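PDB 1VHO: endoglucanase from Thermotoga maritima, which probably acts as an aminopeptidase of the M42 family, using two divalent metal cations per subunit, despite its endoglucanase name. Local coordinates for residues A[51-56]-A[214-219]; A[63-68]-A[206-211]; A[75-78]-A[83-86]; A[109-114]-A[154-159]; A[228-233]-A[238-243]. All coordinates share one frame; numbering follows the deposited sequence.

How the interactions relate
Two sheets organise the five contacts. Interactions 1 and 2 lie on the large mixed sheet, their centres about 12 Å apart, and touch where I51 CD1 packs on A211 O at 3.5 Å. Interaction 5 extends from strand 222-229 of that sheet, beside strand 61-67, and its nearest atoms are about 8 Å from interaction 2. The predicted metal ligands H67, E205 and D227 lie in or near interaction 2, whereas F230 of interaction 5 is about 10 Å from D172, side chain to side chain. Interactions 3 and 4 share the six-stranded antiparallel sheet, centres about 16 Å apart, away from these sites; interaction 4 is about 28 Å from interaction 2, centre to centre.

Interaction 1: A[51-56]-A[214-219]; sequences IGYKKG and GAYEIN
I51 opens this contact by packing on both A215 and Y216, an example of a sheet strand covered by a connecting loop. The strand, 50-54, runs near one margin of the mixed sheet of the M42 peptidase domain, between strands 41-44 and 195-201; the loop leads from helix 208-213 to strand 222-229. The two branches of I51 divide the work. CG1 lies beside the backbone N (chi1 -67°) and carries CD1 to the methyl of A215, with I51 CD1 and A215 CB 3.5 Å apart. CG2, anti to that N, comes up to the edge of the tyrosine ring near its plane, I51 CG2 standing 3.6 Å from Y216 CE2. The two side chains run antiparallel alongside each other. The I51 side chain lies about 6 Å from that of E205, a predicted zinc ligand.

Two residues on, Y53 sets out toward the loop, but its ring leads away, so that contact is made at the root of the side chain: Y53 CB is 3.9 Å from Y216 CZ. The two tyrosine rings remain oblique, their centroids 5.7 Å apart and their planes at 43°. Neighbouring strands complete an aromatic cluster. Y197 stacks on Y53 and meets Y216 edge-to-face, while K43 makes a cation-pi contact with Y216. Across the two segments the attachment is entirely by packing, and the polar end of Y216 is tied instead to the outer strand, where its OH is hydrogen-bonded to E41 OE2. That same hydroxyl rests against the methylene of the other tyrosine, with Y216 OH 3.5 Å from Y53 CB.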
# COMPACT_ATOMS: atom_id res chain seq x y z
N ILE A 51 -11.66 8.82 -1.77
CA ILE A 51 -11.46 9.77 -0.66
C ILE A 51 -12.61 9.64 0.32
O ILE A 51 -13.79 9.81 -0.07
CB ILE A 51 -11.30 11.23 -1.10
CG1 ILE A 51 -10.02 11.43 -1.89
CG2 ILE A 51 -11.27 12.15 0.16
CD1 ILE A 51 -10.02 10.98 -3.34
N GLY A 52 -12.34 9.21 1.56
CA GLY A 52 -13.42 9.07 2.56
C GLY A 52 -13.50 10.44 3.28
O GLY A 52 -12.41 10.95 3.64
N TYR A 53 -14.68 10.95 3.53
CA TYR A 53 -14.79 12.25 4.22
C TYR A 53 -15.57 12.12 5.52
O TYR A 53 -16.69 11.60 5.55
CB TYR A 53 -15.44 13.29 3.30
CG TYR A 53 -15.82 14.58 4.00
CD1 TYR A 53 -14.85 15.34 4.63
CD2 TYR A 53 -17.13 15.03 4.06
CE1 TYR A 53 -15.16 16.53 5.26
CE2 TYR A 53 -17.46 16.23 4.69
CZ TYR A 53 -16.46 16.96 5.28
OH TYR A 53 -16.73 18.15 5.94
N LYS A 54 -14.91 12.52 6.60
CA LYS A 54 -15.55 12.43 7.93
C LYS A 54 -15.55 13.83 8.55
O LYS A 54 -14.49 14.43 8.83
CB LYS A 54 -14.86 11.40 8.80
CG LYS A 54 -15.34 11.28 10.23
CD LYS A 54 -16.80 10.87 10.33
CE LYS A 54 -17.30 11.07 11.77
NZ LYS A 54 -16.46 10.34 12.74
N LYS A 55 -16.75 14.41 8.61
CA LYS A 55 -16.89 15.77 9.14
C LYS A 55 -16.62 15.82 10.63
O LYS A 55 -16.97 14.91 11.38
CB LYS A 55 -18.32 16.29 8.85
CG LYS A 55 -18.64 17.61 9.51
CD LYS A 55 -20.00 18.16 9.13
CE LYS A 55 -19.88 19.44 8.30
NZ LYS A 55 -21.23 20.06 8.10
N GLY A 56 -15.93 16.87 11.03
CA GLY A 56 -15.63 17.08 12.46
C GLY A 56 -16.39 18.38 12.86
O GLY A 56 -17.53 18.56 12.40
N GLY A 214 -9.04 15.44 -6.88
CA GLY A 214 -9.85 14.82 -7.94
C GLY A 214 -11.24 14.54 -7.39
O GLY A 214 -12.15 14.17 -8.13
N ALA A 215 -11.39 14.66 -6.07
CA ALA A 215 -12.62 14.46 -5.36
C ALA A 215 -13.11 15.69 -4.60
O ALA A 215 -14.30 15.96 -4.54
CB ALA A 215 -12.46 13.33 -4.32
N TYR A 216 -12.24 16.37 -3.85
CA TYR A 216 -12.62 17.54 -3.06
C TYR A 216 -11.66 18.68 -3.28
O TYR A 216 -10.45 18.57 -3.03
CB TYR A 216 -12.62 17.20 -1.55
CG TYR A 216 -13.68 16.21 -1.14
CD1 TYR A 216 -14.98 16.61 -0.85
CD2 TYR A 216 -13.36 14.85 -1.06
CE1 TYR A 216 -15.94 15.69 -0.47
CE2 TYR A 216 -14.31 13.92 -0.70
CZ TYR A 216 -15.60 14.34 -0.41
OH TYR A 216 -16.53 13.41 -0.06
N GLU A 217 -12.16 19.80 -3.80
CA GLU A 217 -11.31 20.96 -4.08
C GLU A 217 -11.04 21.72 -2.77
O GLU A 217 -11.72 22.70 -2.47
CB GLU A 217 -12.01 21.91 -5.07
N ILE A 218 -10.11 21.22 -1.98
CA ILE A 218 -9.76 21.81 -0.71
C ILE A 218 -8.24 21.86 -0.58
O ILE A 218 -7.52 21.21 -1.33
CB ILE A 218 -10.29 20.96 0.47
CG1 ILE A 218 -9.70 19.53 0.36
CG2 ILE A 218 -11.78 20.91 0.56
CD1 ILE A 218 -9.49 18.94 1.75
N ASN A 219 -7.76 22.63 0.39
CA ASN A 219 -6.34 22.71 0.69
C ASN A 219 -6.24 22.33 2.17
O ASN A 219 -6.69 23.08 3.04
CB ASN A 219 -5.74 24.09 0.47
CG ASN A 219 -4.22 24.02 0.39
OD1 ASN A 219 -3.65 23.27 -0.41
ND2 ASN A 219 -3.55 24.82 1.21

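Interaction 2: A[63-68]-A[206-211]; sequences AFFAHV and TGCLGA
F65 and C208 bring the two backbones to their nearest approach, CA to CA 6.8 Å. One backbone is the extended strand 63-67, the other the first turn of helix 208-213. G207 occupies the N-cap position, and the turn is closed by the bond from A211 N to G207 O (2.9 Å). The strand therefore meets a helix at its beginning, whose first residue supplies most of the contact on that side.

The F65 ring presents a face to C208. C208 CB stands over it, 3.8 Å from the F65 ring centroid and 24° off the normal, a CH-pi contact displaced toward the rim on the CD2 side. With SG placed anti to the carbonyl carbon (chi1 -58°), the sulfur lies obliquely to the ring, C208 SG being 4.7 Å from the F65 centroid in a sulfur-aromatic contact. The backbone closes in as well, C208 O reaching within 3.2 Å of F65 CE2. The cysteine lies about 2 Å from a bound cacodylate, so close that a sulfur-arsenic bond is likely; the ion probably came from the crystallisation liquor. Further along the same strand, H67 is a predicted zinc ligand, and its NE2 is hydrogen-bonded to D287 OD2. The C208 side chain lies about 8 Å from that of E205, another predicted zinc ligand.

The arrangement is that of an alpha/beta sheet covered on both faces. F65 also packs on V199 and A223 of the adjoining strands 195-201 and 222-229 beneath helix 208-213, whereas F64 and A66 rest on L180 of helix 171-187.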
# COMPACT_ATOMS: atom_id res chain seq x y z
N ALA A 63 -5.66 15.75 6.16
CA ALA A 63 -5.72 14.73 5.13
C ALA A 63 -4.69 13.64 5.42
O ALA A 63 -3.53 13.95 5.74
CB ALA A 63 -5.45 15.33 3.75
N PHE A 64 -5.08 12.40 5.28
CA PHE A 64 -4.23 11.22 5.51
C PHE A 64 -4.14 10.52 4.14
O PHE A 64 -5.22 10.37 3.51
CB PHE A 64 -4.78 10.28 6.55
CG PHE A 64 -4.98 10.85 7.93
CD1 PHE A 64 -4.07 11.73 8.48
CD2 PHE A 64 -6.10 10.53 8.67
CE1 PHE A 64 -4.29 12.28 9.74
CE2 PHE A 64 -6.31 11.03 9.95
CZ PHE A 64 -5.39 11.91 10.49
N PHE A 65 -2.97 10.08 3.72
CA PHE A 65 -2.85 9.51 2.38
C PHE A 65 -2.18 8.14 2.36
O PHE A 65 -1.15 7.95 3.03
CB PHE A 65 -1.93 10.46 1.55
CG PHE A 65 -2.45 11.85 1.30
CD1 PHE A 65 -2.16 12.88 2.21
CD2 PHE A 65 -3.22 12.13 0.21
CE1 PHE A 65 -2.66 14.16 1.97
CE2 PHE A 65 -3.72 13.42 -0.04
CZ PHE A 65 -3.42 14.43 0.87
N ALA A 66 -2.59 7.26 1.45
CA ALA A 66 -1.95 5.94 1.31
C ALA A 66 -2.05 5.46 -0.14
O ALA A 66 -3.01 5.85 -0.82
CB ALA A 66 -2.65 4.92 2.22
N HIS A 67 -1.05 4.75 -0.63
CA HIS A 67 -1.12 4.19 -1.99
C HIS A 67 -1.93 2.88 -1.91
O HIS A 67 -1.98 2.25 -0.83
CB HIS A 67 0.28 3.84 -2.50
CG HIS A 67 1.24 4.96 -2.66
ND1 HIS A 67 1.30 5.72 -3.82
CD2 HIS A 67 2.21 5.44 -1.83
CE1 HIS A 67 2.25 6.62 -3.70
NE2 HIS A 67 2.82 6.47 -2.52
N VAL A 68 -2.43 2.37 -3.04
CA VAL A 68 -3.24 1.15 -2.97
C VAL A 68 -2.76 0.04 -3.90
O VAL A 68 -3.20 -1.11 -3.68
CB VAL A 68 -4.73 1.37 -3.31
CG1 VAL A 68 -5.39 2.45 -2.45
CG2 VAL A 68 -4.94 1.72 -4.77
N THR A 206 -1.48 12.16 -10.23
CA THR A 206 -0.26 12.95 -10.36
C THR A 206 0.52 13.01 -9.07
O THR A 206 1.75 13.08 -9.09
CB THR A 206 -0.60 14.38 -10.85
OG1 THR A 206 -1.45 15.03 -9.90
CG2 THR A 206 -1.35 14.28 -12.18
N GLY A 207 -0.17 12.93 -7.93
CA GLY A 207 0.52 13.01 -6.62
C GLY A 207 -0.56 12.94 -5.53
O GLY A 207 -1.74 12.86 -5.87
N CYS A 208 -0.16 13.04 -4.26
CA CYS A 208 -1.14 12.96 -3.17
C CYS A 208 -2.14 14.08 -3.24
O CYS A 208 -3.35 13.85 -3.14
CB CYS A 208 -0.46 12.90 -1.81
SG CYS A 208 0.69 11.58 -1.48
N LEU A 209 -1.71 15.32 -3.49
CA LEU A 209 -2.67 16.44 -3.57
C LEU A 209 -3.58 16.27 -4.78
O LEU A 209 -4.78 16.53 -4.72
CB LEU A 209 -1.96 17.79 -3.68
CG LEU A 209 -2.33 18.94 -2.78
CD1 LEU A 209 -1.98 20.29 -3.42
CD2 LEU A 209 -3.78 18.95 -2.32
N GLY A 210 -3.02 15.86 -5.93
CA GLY A 210 -3.85 15.64 -7.11
C GLY A 210 -4.89 14.57 -6.86
O GLY A 210 -6.04 14.65 -7.31
N ALA A 211 -4.54 13.51 -6.08
CA ALA A 211 -5.59 12.50 -5.85
C ALA A 211 -6.71 13.13 -5.05
O ALA A 211 -7.90 12.97 -5.31
CB ALA A 211 -5.00 11.30 -5.09

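Interaction 3: A[75-78]-A[83-86]; sequences VSKV and ARLE
The guanidinium of R84 has the end of K77 laid over one of its faces: K77 CE stands 3.3 Å above the R84 plane, offset toward the rim, and K77 NZ comes within 3.1 Å of R84 NH2. Both nitrogens are donors, so the closeness is one of like charges. It is presumably made tolerable by acidic partners, since K77 NZ forms a salt bridge with E79 and R84 NH2 another with E135. A bend at chi3 of the lysine (63°) carries its amino end over the arginine. Nearby, the E86 side chain passes the serine hydroxyl, S76 OG lying 3.4 Å from E86 CG.

These side chains stand on a beta hairpin, strands 73-79 and 82-87, interrupted by a beta bulge. V75 faces L85 and V78 faces A83 in non-hydrogen-bonded pairs, but K77 is matched with R84, so S76 is the extra residue. The bulge is gripped by two backbone bonds: S76 N to R84 O, 2.9 Å with an N-H...O angle of 156°, and R84 N to K77 O, 2.8 Å and 165°. S76 OG adds a weak bond to R84 O, whereas K77 N is buried without a partner in the model.

On the face opposite the charged pair, V75 and L85 cross one another, V75 CG2 touching L85 CD2 at 3.5 Å, and A83 CB lies 4.1 Å from both V75 CG1 and V78 CG2.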
# COMPACT_ATOMS: atom_id res chain seq x y z
N VAL A 75 1.43 -9.76 -20.18
CA VAL A 75 2.02 -10.69 -21.15
C VAL A 75 2.35 -9.79 -22.38
O VAL A 75 1.42 -9.14 -22.88
CB VAL A 75 1.04 -11.78 -21.55
CG1 VAL A 75 1.57 -12.61 -22.71
CG2 VAL A 75 0.79 -12.70 -20.33
N SER A 76 3.61 -9.68 -22.72
CA SER A 76 3.95 -8.79 -23.84
C SER A 76 4.19 -9.57 -25.12
O SER A 76 4.13 -8.99 -26.20
CB SER A 76 5.23 -8.02 -23.48
OG SER A 76 6.21 -8.97 -23.12
N LYS A 77 4.45 -10.86 -25.01
CA LYS A 77 4.76 -11.65 -26.19
C LYS A 77 4.49 -13.12 -25.95
O LYS A 77 4.76 -13.62 -24.85
CB LYS A 77 6.26 -11.43 -26.47
CG LYS A 77 6.85 -12.18 -27.63
CD LYS A 77 8.27 -11.69 -27.94
CE LYS A 77 9.19 -11.96 -26.77
NZ LYS A 77 10.63 -12.07 -27.16
N VAL A 78 3.88 -13.76 -26.95
CA VAL A 78 3.62 -15.19 -26.86
C VAL A 78 4.37 -15.86 -28.01
O VAL A 78 3.93 -15.70 -29.14
CB VAL A 78 2.13 -15.53 -26.88
CG1 VAL A 78 1.90 -17.02 -27.15
CG2 VAL A 78 1.46 -15.15 -25.57
N ALA A 83 5.55 -17.54 -22.85
CA ALA A 83 4.95 -16.19 -22.82
C ALA A 83 5.90 -15.30 -22.01
O ALA A 83 6.31 -15.64 -20.87
CB ALA A 83 3.58 -16.16 -22.21
N ARG A 84 6.21 -14.13 -22.55
CA ARG A 84 7.09 -13.21 -21.85
C ARG A 84 6.27 -12.20 -21.02
O ARG A 84 5.23 -11.78 -21.50
CB ARG A 84 7.92 -12.39 -22.89
CG ARG A 84 8.65 -11.25 -22.17
CD ARG A 84 9.38 -10.35 -23.15
NE ARG A 84 10.67 -10.92 -23.55
CZ ARG A 84 11.33 -10.46 -24.61
NH1 ARG A 84 10.82 -9.47 -25.34
NH2 ARG A 84 12.49 -11.02 -24.93
N LEU A 85 6.72 -11.89 -19.81
CA LEU A 85 5.99 -10.95 -18.96
C LEU A 85 6.82 -9.68 -18.72
O LEU A 85 8.02 -9.82 -18.46
CB LEU A 85 5.74 -11.53 -17.56
CG LEU A 85 4.92 -12.83 -17.49
CD1 LEU A 85 4.75 -13.25 -16.01
CD2 LEU A 85 3.56 -12.64 -18.12
N GLU A 86 6.21 -8.52 -18.79
CA GLU A 86 6.87 -7.26 -18.53
C GLU A 86 6.20 -6.57 -17.34
O GLU A 86 4.99 -6.60 -17.27
CB GLU A 86 6.73 -6.32 -19.77
CG GLU A 86 7.65 -6.83 -20.87
CD GLU A 86 7.87 -5.89 -22.02
OE1 GLU A 86 8.71 -6.24 -22.87
OE2 GLU A 86 7.21 -4.82 -22.09

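Interaction 4: A[109-114]-A[154-159]; sequences IERGVI and VIDQTA
R111, on the outermost strand 108-113 of an antiparallel sheet, reaches past the intervening strand 100-105 to D156, just beyond the end of strand 152-155. Its aliphatic portion makes the direct contact. The chain is extended from CG to NE and crosses the aspartate at about a right angle, bringing R111 CD to 3.5 Å and R111 CG to 3.6 Å from D156 OD2. The carboxylate is swung toward it by placing CG anti to its own backbone N (chi1 -177°).

The charged ends meet only loosely. R111 NE and D156 OD2 form a long salt bridge of 3.9 Å, and the guanidinium and carboxylate planes are turned 56° apart, far from a flat two-pronged pairing. A water fills in: lying in the guanidinium plane, it accepts from R111 NE at 2.7 Å and donates to D156 OD1 at 2.6 Å.

The six-stranded sheet is separate from the mixed sheet of the catalytic core. In relatives of the M42 family, the corresponding second domain takes part in oligomer assembly. Strand 100-105, lying between the two, supplies a second arginine: R102 NH1 makes a salt bridge with D156 OD1, so that this oxygen serves both an arginine and the water. I109 CG2 lies over one face of the R111 guanidinium, 3.8 Å above its plane, and a cacodylate ion is bound about 5 Å from the R111 side chain.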
# COMPACT_ATOMS: atom_id res chain seq x y z
N ILE A 109 -8.65 -17.37 -14.04
CA ILE A 109 -7.28 -17.12 -13.57
C ILE A 109 -6.42 -18.33 -13.84
O ILE A 109 -6.86 -19.45 -13.54
CB ILE A 109 -7.39 -16.86 -12.03
CG1 ILE A 109 -8.25 -15.59 -11.87
CG2 ILE A 109 -6.02 -16.67 -11.42
CD1 ILE A 109 -8.44 -15.19 -10.39
N GLU A 110 -5.25 -18.15 -14.44
CA GLU A 110 -4.33 -19.27 -14.67
C GLU A 110 -3.16 -19.07 -13.69
O GLU A 110 -2.76 -17.91 -13.44
CB GLU A 110 -3.75 -19.23 -16.10
CG GLU A 110 -4.82 -19.38 -17.18
CD GLU A 110 -5.07 -20.84 -17.53
OE1 GLU A 110 -4.43 -21.74 -16.92
OE2 GLU A 110 -5.90 -21.09 -18.42
N ARG A 111 -2.65 -20.11 -13.10
CA ARG A 111 -1.56 -20.04 -12.14
C ARG A 111 -0.28 -20.66 -12.66
O ARG A 111 -0.34 -21.73 -13.29
CB ARG A 111 -2.01 -20.80 -10.87
CG ARG A 111 -3.08 -19.93 -10.17
CD ARG A 111 -3.67 -20.69 -8.97
NE ARG A 111 -4.72 -19.81 -8.41
CZ ARG A 111 -5.95 -19.75 -8.89
NH1 ARG A 111 -6.80 -18.91 -8.32
NH2 ARG A 111 -6.35 -20.53 -9.89
N GLY A 112 0.85 -20.02 -12.41
CA GLY A 112 2.09 -20.63 -12.91
C GLY A 112 3.25 -20.09 -12.10
O GLY A 112 3.05 -19.34 -11.15
N VAL A 113 4.44 -20.52 -12.49
CA VAL A 113 5.65 -20.14 -11.81
C VAL A 113 6.63 -19.51 -12.80
O VAL A 113 6.91 -20.12 -13.84
CB VAL A 113 6.32 -21.41 -11.22
CG1 VAL A 113 7.64 -21.07 -10.53
CG2 VAL A 113 5.37 -22.10 -10.24
N ILE A 114 7.05 -18.28 -12.48
CA ILE A 114 7.99 -17.57 -13.35
C ILE A 114 9.28 -18.36 -13.53
O ILE A 114 9.87 -18.94 -12.58
CB ILE A 114 8.32 -16.18 -12.77
CG1 ILE A 114 7.08 -15.26 -12.88
CG2 ILE A 114 9.51 -15.56 -13.49
CD1 ILE A 114 7.27 -13.97 -12.13
N VAL A 154 -0.38 -11.09 -11.33
CA VAL A 154 0.06 -10.50 -10.07
C VAL A 154 0.73 -11.67 -9.30
O VAL A 154 0.62 -12.82 -9.72
CB VAL A 154 -1.09 -9.93 -9.24
CG1 VAL A 154 -1.72 -8.71 -9.97
CG2 VAL A 154 -2.15 -11.01 -9.04
N ILE A 155 1.35 -11.37 -8.18
CA ILE A 155 1.95 -12.42 -7.35
C ILE A 155 0.84 -13.28 -6.76
O ILE A 155 -0.21 -12.82 -6.31
CB ILE A 155 2.73 -11.72 -6.19
CG1 ILE A 155 3.98 -11.07 -6.77
CG2 ILE A 155 3.09 -12.72 -5.10
CD1 ILE A 155 4.94 -12.04 -7.36
N ASP A 156 1.04 -14.61 -6.81
CA ASP A 156 0.02 -15.52 -6.29
C ASP A 156 0.43 -15.92 -4.85
O ASP A 156 1.27 -16.78 -4.71
CB ASP A 156 -0.08 -16.76 -7.17
CG ASP A 156 -1.14 -17.75 -6.79
OD1 ASP A 156 -2.04 -17.48 -5.95
OD2 ASP A 156 -1.11 -18.90 -7.30
N GLN A 157 -0.07 -15.19 -3.88
CA GLN A 157 0.27 -15.44 -2.47
C GLN A 157 -0.98 -15.30 -1.60
O GLN A 157 -1.69 -14.29 -1.71
CB GLN A 157 1.24 -14.35 -1.98
CG GLN A 157 1.71 -14.52 -0.51
CD GLN A 157 2.63 -15.71 -0.36
OE1 GLN A 157 3.44 -16.05 -1.22
NE2 GLN A 157 2.62 -16.42 0.80
N THR A 158 -1.14 -16.28 -0.73
CA THR A 158 -2.29 -16.24 0.21
C THR A 158 -1.72 -15.75 1.55
O THR A 158 -0.75 -16.34 2.04
CB THR A 158 -2.86 -17.65 0.33
OG1 THR A 158 -3.49 -17.95 -0.97
CG2 THR A 158 -3.97 -17.76 1.38
N ALA A 159 -2.28 -14.68 2.10
CA ALA A 159 -1.73 -14.15 3.33
C ALA A 159 -1.92 -15.11 4.52
O ALA A 159 -2.91 -15.87 4.54
CB ALA A 159 -2.40 -12.81 3.66
O HOH W 1 -4.39 -18.49 -6.04

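Interaction 5: A[228-233]-A[238-243]; sequences VTFASE and DHIELG
F230 and I240 lie alongside each other, pointing opposite ways, the phenyl ring meeting the backbone of I240 with its CE1 corner. Side chain meets side chain at F230 CD1 and I240 CG2, 4.0 Å apart, but the nearer approach is to the main chain, where I240 O lies 3.2 Å from F230 CE1, oblique to the ring. With chi1 at -162° the ring swings clear of its own N and over to I240, and L242 CD2 adds a methyl 3.9 Å from F230 CE1. A water stands 3.5 Å above the ring plane, over its centre; it donates to both F230 O and I240 O.

The setting is the loop that leaves strand 222-229 and turns back toward strand 247-249 of the mixed sheet, at the protein surface. A single direct hydrogen bond joins its two arms: S232 N to D238 OD1, 2.9 Å and nearly straight at 164°. The donor comes from above the carboxylate, 53° out of its plane. Between the arms, a second water accepts from H239 N at 2.9 Å and donates to F230 O and S232 OG. F230 O thereby receives two waters, and I240 CB also packs against it at 3.4 Å.

H239 starts away from the other arm, but its ring comes back near S232, its NE2 hydrogen-bonded to E275 O. I240, buried, also rests on V247 and P304.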
# COMPACT_ATOMS: atom_id res chain seq x y z
N VAL A 228 5.96 2.69 4.40
CA VAL A 228 6.46 1.54 5.17
C VAL A 228 7.99 1.67 5.19
O VAL A 228 8.54 2.35 4.31
CB VAL A 228 6.08 0.16 4.60
CG1 VAL A 228 4.56 -0.09 4.78
CG2 VAL A 228 6.44 0.13 3.12
N THR A 229 8.61 1.03 6.18
CA THR A 229 10.08 1.09 6.22
C THR A 229 10.63 -0.09 6.98
O THR A 229 9.95 -0.81 7.70
CB THR A 229 10.48 2.38 7.00
OG1 THR A 229 11.88 2.66 6.82
CG2 THR A 229 10.24 2.20 8.50
N PHE A 230 11.95 -0.26 6.97
CA PHE A 230 12.54 -1.27 7.88
C PHE A 230 14.04 -0.96 7.98
O PHE A 230 14.50 -0.54 9.03
CB PHE A 230 12.30 -2.72 7.50
CG PHE A 230 12.55 -3.67 8.66
CD1 PHE A 230 11.76 -3.60 9.80
CD2 PHE A 230 13.57 -4.59 8.60
CE1 PHE A 230 12.01 -4.45 10.87
CE2 PHE A 230 13.84 -5.43 9.68
CZ PHE A 230 13.06 -5.36 10.82
N ALA A 231 14.71 -1.11 6.85
CA ALA A 231 16.17 -0.87 6.83
C ALA A 231 16.50 0.61 6.79
O ALA A 231 15.72 1.48 6.43
CB ALA A 231 16.76 -1.56 5.62
N SER A 232 17.67 0.94 7.38
CA SER A 232 18.07 2.35 7.35
C SER A 232 19.06 2.48 6.21
O SER A 232 19.55 1.43 5.76
CB SER A 232 18.59 2.79 8.71
OG SER A 232 17.49 3.20 9.52
N GLU A 233 19.20 3.65 5.60
CA GLU A 233 20.21 3.66 4.50
C GLU A 233 21.49 4.22 5.13
O GLU A 233 21.36 4.96 6.10
CB GLU A 233 19.77 4.54 3.34
N ASP A 238 20.86 0.22 11.42
CA ASP A 238 19.54 -0.39 11.39
C ASP A 238 19.04 -0.56 12.83
O ASP A 238 19.76 -1.12 13.66
CB ASP A 238 19.56 -1.74 10.71
CG ASP A 238 19.53 -1.77 9.20
OD1 ASP A 238 19.71 -0.74 8.51
OD2 ASP A 238 19.30 -2.87 8.63
N HIS A 239 17.82 -0.11 13.15
CA HIS A 239 17.31 -0.25 14.49
C HIS A 239 15.80 -0.46 14.53
O HIS A 239 15.22 -0.75 15.58
CB HIS A 239 17.71 0.99 15.33
CG HIS A 239 17.13 2.27 14.79
ND1 HIS A 239 17.64 2.98 13.74
CD2 HIS A 239 15.99 2.91 15.16
CE1 HIS A 239 16.85 4.01 13.47
NE2 HIS A 239 15.86 4.00 14.33
N ILE A 240 15.13 -0.37 13.40
CA ILE A 240 13.66 -0.56 13.41
C ILE A 240 13.28 -1.99 13.64
O ILE A 240 13.85 -2.92 13.05
CB ILE A 240 13.06 -0.04 12.07
CG1 ILE A 240 13.36 1.45 11.89
CG2 ILE A 240 11.56 -0.31 12.04
CD1 ILE A 240 12.82 2.36 12.96
N GLU A 241 12.25 -2.22 14.47
CA GLU A 241 11.76 -3.55 14.76
C GLU A 241 10.22 -3.61 14.62
O GLU A 241 9.56 -2.63 14.96
CB GLU A 241 12.05 -3.97 16.21
CG GLU A 241 13.52 -3.98 16.63
CD GLU A 241 13.68 -4.49 18.05
OE1 GLU A 241 13.12 -5.55 18.41
OE2 GLU A 241 14.33 -3.80 18.87
N LEU A 242 9.74 -4.75 14.15
CA LEU A 242 8.28 -4.91 14.07
C LEU A 242 7.76 -4.91 15.52
O LEU A 242 8.40 -5.55 16.37
CB LEU A 242 7.93 -6.31 13.52
CG LEU A 242 8.41 -6.60 12.09
CD1 LEU A 242 7.63 -7.78 11.47
CD2 LEU A 242 8.22 -5.39 11.21
N GLY A 243 6.61 -4.31 15.79
CA GLY A 243 6.08 -4.32 17.14
C GLY A 243 6.55 -3.19 18.04
O GLY A 243 5.94 -3.07 19.14
O HOH W 2 16.31 0.57 10.77
O HOH W 3 15.60 -2.63 11.04